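Local coordinates for polyhomeotic-proximal chromatin protein (Drosophila melanogaster, PDB 1KW4) that helps keep homeotic genes repressed as a Polycomb group subunit of the PRC1 complex, its SAM domain forming a helical polymer, at residues Q33-V36 and D37-I40; M61-L65 and G66-K70. The protein carries 1 engineered substitution. All coordinates share one frame; numbering follows the deposited sequence.

Overall arrangement
Both interactions are local and lie at the start of a helix of the SAM domain: interaction 1 opens helix 36-41 from a 3-10 segment, and interaction 2 opens helix 65-78 from the loop after helix 54-60. Interaction 1 is a surface contact, with carboxylates and a water outside and the F39 ring as its buried part. Interaction 2 is partly buried and mostly apolar, built on M63, P67 and A68. Their centres lie about 12 Å apart, yet they touch: Y35 OH probably hydrogen-bonds K64 N, the Y35 ring packs on M63, and F39 meets the methyl ends of M61 and M63.

Interaction 1: Q33-V36 and D37-I40; sequences QDYV and DDFI
Y35 O receives the amide N-H of F39 and, much less squarely, that of D38, joining the 3-10 segment 33-35 to the first turn of helix 36-41. F39 N lies 3.2 Å from Y35 O. D38 N is at a similar distance from Y35 O, but its N-H is bent to 121° and the bond is weak. One residue on, I40 N gives the next helical bond to V36 O. A water accepts the N-H of D37, its oxygen 3.0 Å from D37 N, and returns a weak bond to D34 O, bridging the bend between the 3-10 turn and the helix.

Helix 36-41 is the short second helix of the five-helix SAM bundle, with F39 facing inward and the D37 and D38 carboxylates on the outer side. Besides Y35, the F39 ring packs on I26, I44 and I71. Its CG stands beside the backbone N (chi1 -84°), turning the ring edge back to the preceding turn: CD1 lies 3.2 Å from Y35 O, in the plane of the ring, and CE1 is 4.3 Å from Y35 CB. An alanine here would remove the ring and would probably open a gap among I26, I44, I71 and the two selenomethionines M61 and M63, taking the ring edge away from Y35.

On the side toward helix 19-27, V36 and I40 lie side by side and point the same way, with V36 CG1 4.0 Å from I40 CD1. D38 OD2 comes to the edge of the Y35 ring, near its plane, 3.5 Å from Y35 CD1, with carboxylate and ring planes 43° apart; the slightly positive ring edge probably suits a carboxylate oxygen.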
# COMPACT_ATOMS: atom_id res chain seq x y z
N GLN A 33 8.85 -5.06 -0.01
CA GLN A 33 9.51 -4.64 -1.24
C GLN A 33 9.20 -5.45 -2.50
O GLN A 33 9.29 -4.92 -3.60
CB GLN A 33 11.03 -4.57 -1.02
CG GLN A 33 11.73 -5.91 -0.95
CD GLN A 33 13.20 -5.77 -0.59
OE1 GLN A 33 13.94 -5.02 -1.24
NE2 GLN A 33 13.63 -6.48 0.45
N ASP A 34 8.83 -6.72 -2.35
CA ASP A 34 8.52 -7.54 -3.51
C ASP A 34 7.20 -7.17 -4.19
O ASP A 34 6.89 -7.68 -5.27
CB ASP A 34 8.47 -9.03 -3.14
CG ASP A 34 9.78 -9.54 -2.59
OD1 ASP A 34 10.84 -9.23 -3.17
OD2 ASP A 34 9.74 -10.28 -1.58
N TYR A 35 6.43 -6.29 -3.57
CA TYR A 35 5.13 -5.90 -4.11
C TYR A 35 5.08 -4.50 -4.75
O TYR A 35 4.03 -4.05 -5.19
CB TYR A 35 4.07 -6.02 -3.01
CG TYR A 35 3.93 -7.43 -2.47
CD1 TYR A 35 3.30 -8.43 -3.22
CD2 TYR A 35 4.46 -7.78 -1.23
CE1 TYR A 35 3.19 -9.74 -2.74
CE2 TYR A 35 4.36 -9.09 -0.74
CZ TYR A 35 3.73 -10.06 -1.50
OH TYR A 35 3.62 -11.35 -1.02
N VAL A 36 6.23 -3.83 -4.81
CA VAL A 36 6.27 -2.49 -5.39
C VAL A 36 5.74 -2.45 -6.82
O VAL A 36 4.93 -1.59 -7.16
CB VAL A 36 7.72 -1.92 -5.37
CG1 VAL A 36 7.79 -0.63 -6.18
CG2 VAL A 36 8.15 -1.63 -3.94
N ASP A 37 6.17 -3.38 -7.67
CA ASP A 37 5.69 -3.38 -9.05
C ASP A 37 4.19 -3.62 -9.18
O ASP A 37 3.55 -3.10 -10.09
CB ASP A 37 6.46 -4.41 -9.89
CG ASP A 37 7.92 -4.03 -10.09
OD1 ASP A 37 8.24 -2.83 -9.96
OD2 ASP A 37 8.73 -4.93 -10.39
N ASP A 38 3.63 -4.41 -8.27
CA ASP A 38 2.20 -4.69 -8.30
C ASP A 38 1.39 -3.43 -8.01
O ASP A 38 0.37 -3.17 -8.65
CB ASP A 38 1.83 -5.78 -7.28
CG ASP A 38 2.49 -7.11 -7.58
OD1 ASP A 38 2.45 -7.53 -8.76
OD2 ASP A 38 3.04 -7.73 -6.65
N PHE A 39 1.84 -2.63 -7.04
CA PHE A 39 1.14 -1.39 -6.72
C PHE A 39 1.19 -0.42 -7.90
O PHE A 39 0.20 0.25 -8.20
CB PHE A 39 1.74 -0.73 -5.46
CG PHE A 39 1.18 -1.28 -4.17
CD1 PHE A 39 1.63 -2.50 -3.66
CD2 PHE A 39 0.15 -0.61 -3.51
CE1 PHE A 39 1.06 -3.04 -2.51
CE2 PHE A 39 -0.43 -1.15 -2.36
CZ PHE A 39 0.02 -2.36 -1.86
N ILE A 40 2.34 -0.36 -8.57
CA ILE A 40 2.47 0.53 -9.72
C ILE A 40 1.58 0.05 -10.86
O ILE A 40 0.86 0.84 -11.47
CB ILE A 40 3.94 0.60 -10.20
CG1 ILE A 40 4.80 1.27 -9.13
CG2 ILE A 40 4.04 1.40 -11.51
CD1 ILE A 40 6.30 1.21 -9.41
O HOH W 1 8.45 -5.20 -7.06

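Interaction 2: M61-L65 and G66-K70; sequences MGMKL and GPALK
M63 lies over P67 and A68, at the beginning of the long C-terminal helix of the SAM domain, helix 65-78, for which K64 is the N-cap residue. From a CB directed at the helix, the selenomethionine chain runs out extended, CG lying across from the backbone N (chi1 -170°). CG meets the proline ring, 4.1 Å from P67 CB. SE comes next, resting on the helix backbone 3.8 Å from A68 CA and 4.1 Å from A68 CB. The chain then bends at chi3 (-61°), and the CE methyl swings away toward helix 36-41. Helix 54-60 covers the same apolar patch, with L57 touching both M63 and A68.

K64 O closes the first helical turn by accepting the N-H of A68, with A68 N 3.2 Å from K64 O. P67 sits within that turn, where its missing N-H costs no helical bond. Its ring lies against the cap residue: CD is 3.3 Å from K64 O and also touches K64 CB, while the rest of the lysine chain extends outward.

On the outer side, L65 and L69 form a leucine pair one turn apart, their side chains crossing at a slant with L65 CG 3.9 Å from L69 CD1. K64, L65, G66, P67 and L69 all touch a crystal neighbour, consistent with the use of this helix start as one joining surface of the SAM polymer. L65 O is met twice by L69: the amide N-H bonds it at 2.9 Å between L69 N and L65 O, and L69 CG packs against the same oxygen at 3.2 Å.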
# COMPACT_ATOMS: atom_id res chain seq x y z
N MSE A 61 -4.93 -9.00 -5.02
CA MSE A 61 -3.53 -8.83 -5.39
C MSE A 61 -2.62 -10.04 -5.14
O MSE A 61 -1.43 -10.00 -5.46
CB MSE A 61 -2.97 -7.57 -4.69
CG MSE A 61 -3.64 -6.28 -5.17
SE MSE A 61 -3.03 -4.61 -4.36
CE MSE A 61 -1.27 -4.53 -5.17
N GLY A 62 -3.17 -11.12 -4.59
CA GLY A 62 -2.40 -12.33 -4.34
C GLY A 62 -1.23 -12.21 -3.38
O GLY A 62 -0.27 -12.98 -3.43
N MSE A 63 -1.33 -11.25 -2.47
CA MSE A 63 -0.29 -10.99 -1.48
C MSE A 63 -0.35 -11.95 -0.29
O MSE A 63 -1.42 -12.47 0.04
CB MSE A 63 -0.45 -9.55 -0.99
CG MSE A 63 0.67 -9.00 -0.15
SE MSE A 63 0.30 -7.12 0.14
CE MSE A 63 0.34 -6.52 -1.68
N LYS A 64 0.80 -12.20 0.33
CA LYS A 64 0.85 -13.06 1.51
C LYS A 64 0.20 -12.27 2.65
O LYS A 64 0.23 -11.04 2.66
CB LYS A 64 2.30 -13.44 1.85
CG LYS A 64 2.91 -14.43 0.86
CD LYS A 64 4.30 -14.88 1.29
CE LYS A 64 4.79 -16.04 0.42
NZ LYS A 64 6.03 -16.68 0.95
N LEU A 65 -0.38 -12.99 3.61
CA LEU A 65 -1.08 -12.34 4.71
C LEU A 65 -0.26 -11.39 5.60
O LEU A 65 -0.77 -10.35 6.01
CB LEU A 65 -1.75 -13.41 5.58
CG LEU A 65 -2.70 -12.92 6.68
CD1 LEU A 65 -3.81 -12.08 6.08
CD2 LEU A 65 -3.29 -14.13 7.41
N GLY A 66 0.99 -11.75 5.88
CA GLY A 66 1.83 -10.92 6.73
C GLY A 66 2.00 -9.52 6.16
O GLY A 66 1.70 -8.53 6.82
N PRO A 67 2.51 -9.42 4.92
CA PRO A 67 2.71 -8.11 4.29
C PRO A 67 1.39 -7.34 4.19
O PRO A 67 1.36 -6.13 4.42
CB PRO A 67 3.28 -8.47 2.93
CG PRO A 67 4.08 -9.70 3.22
CD PRO A 67 3.17 -10.48 4.14
N ALA A 68 0.31 -8.04 3.84
CA ALA A 68 -0.99 -7.39 3.71
C ALA A 68 -1.43 -6.75 5.03
O ALA A 68 -1.92 -5.62 5.04
CB ALA A 68 -2.04 -8.41 3.25
N LEU A 69 -1.25 -7.46 6.14
CA LEU A 69 -1.64 -6.92 7.44
C LEU A 69 -0.82 -5.70 7.83
O LEU A 69 -1.35 -4.73 8.40
CB LEU A 69 -1.49 -7.99 8.53
CG LEU A 69 -2.48 -9.16 8.46
CD1 LEU A 69 -2.05 -10.23 9.46
CD2 LEU A 69 -3.89 -8.67 8.76
N LYS A 70 0.47 -5.74 7.54
CA LYS A 70 1.37 -4.63 7.87
C LYS A 70 1.02 -3.36 7.09
O LYS A 70 1.09 -2.26 7.63
CB LYS A 70 2.82 -5.05 7.61
CG LYS A 70 3.29 -6.13 8.58
CD LYS A 70 4.35 -7.05 7.99
CE LYS A 70 5.70 -6.38 7.88
NZ LYS A 70 6.73 -7.36 7.43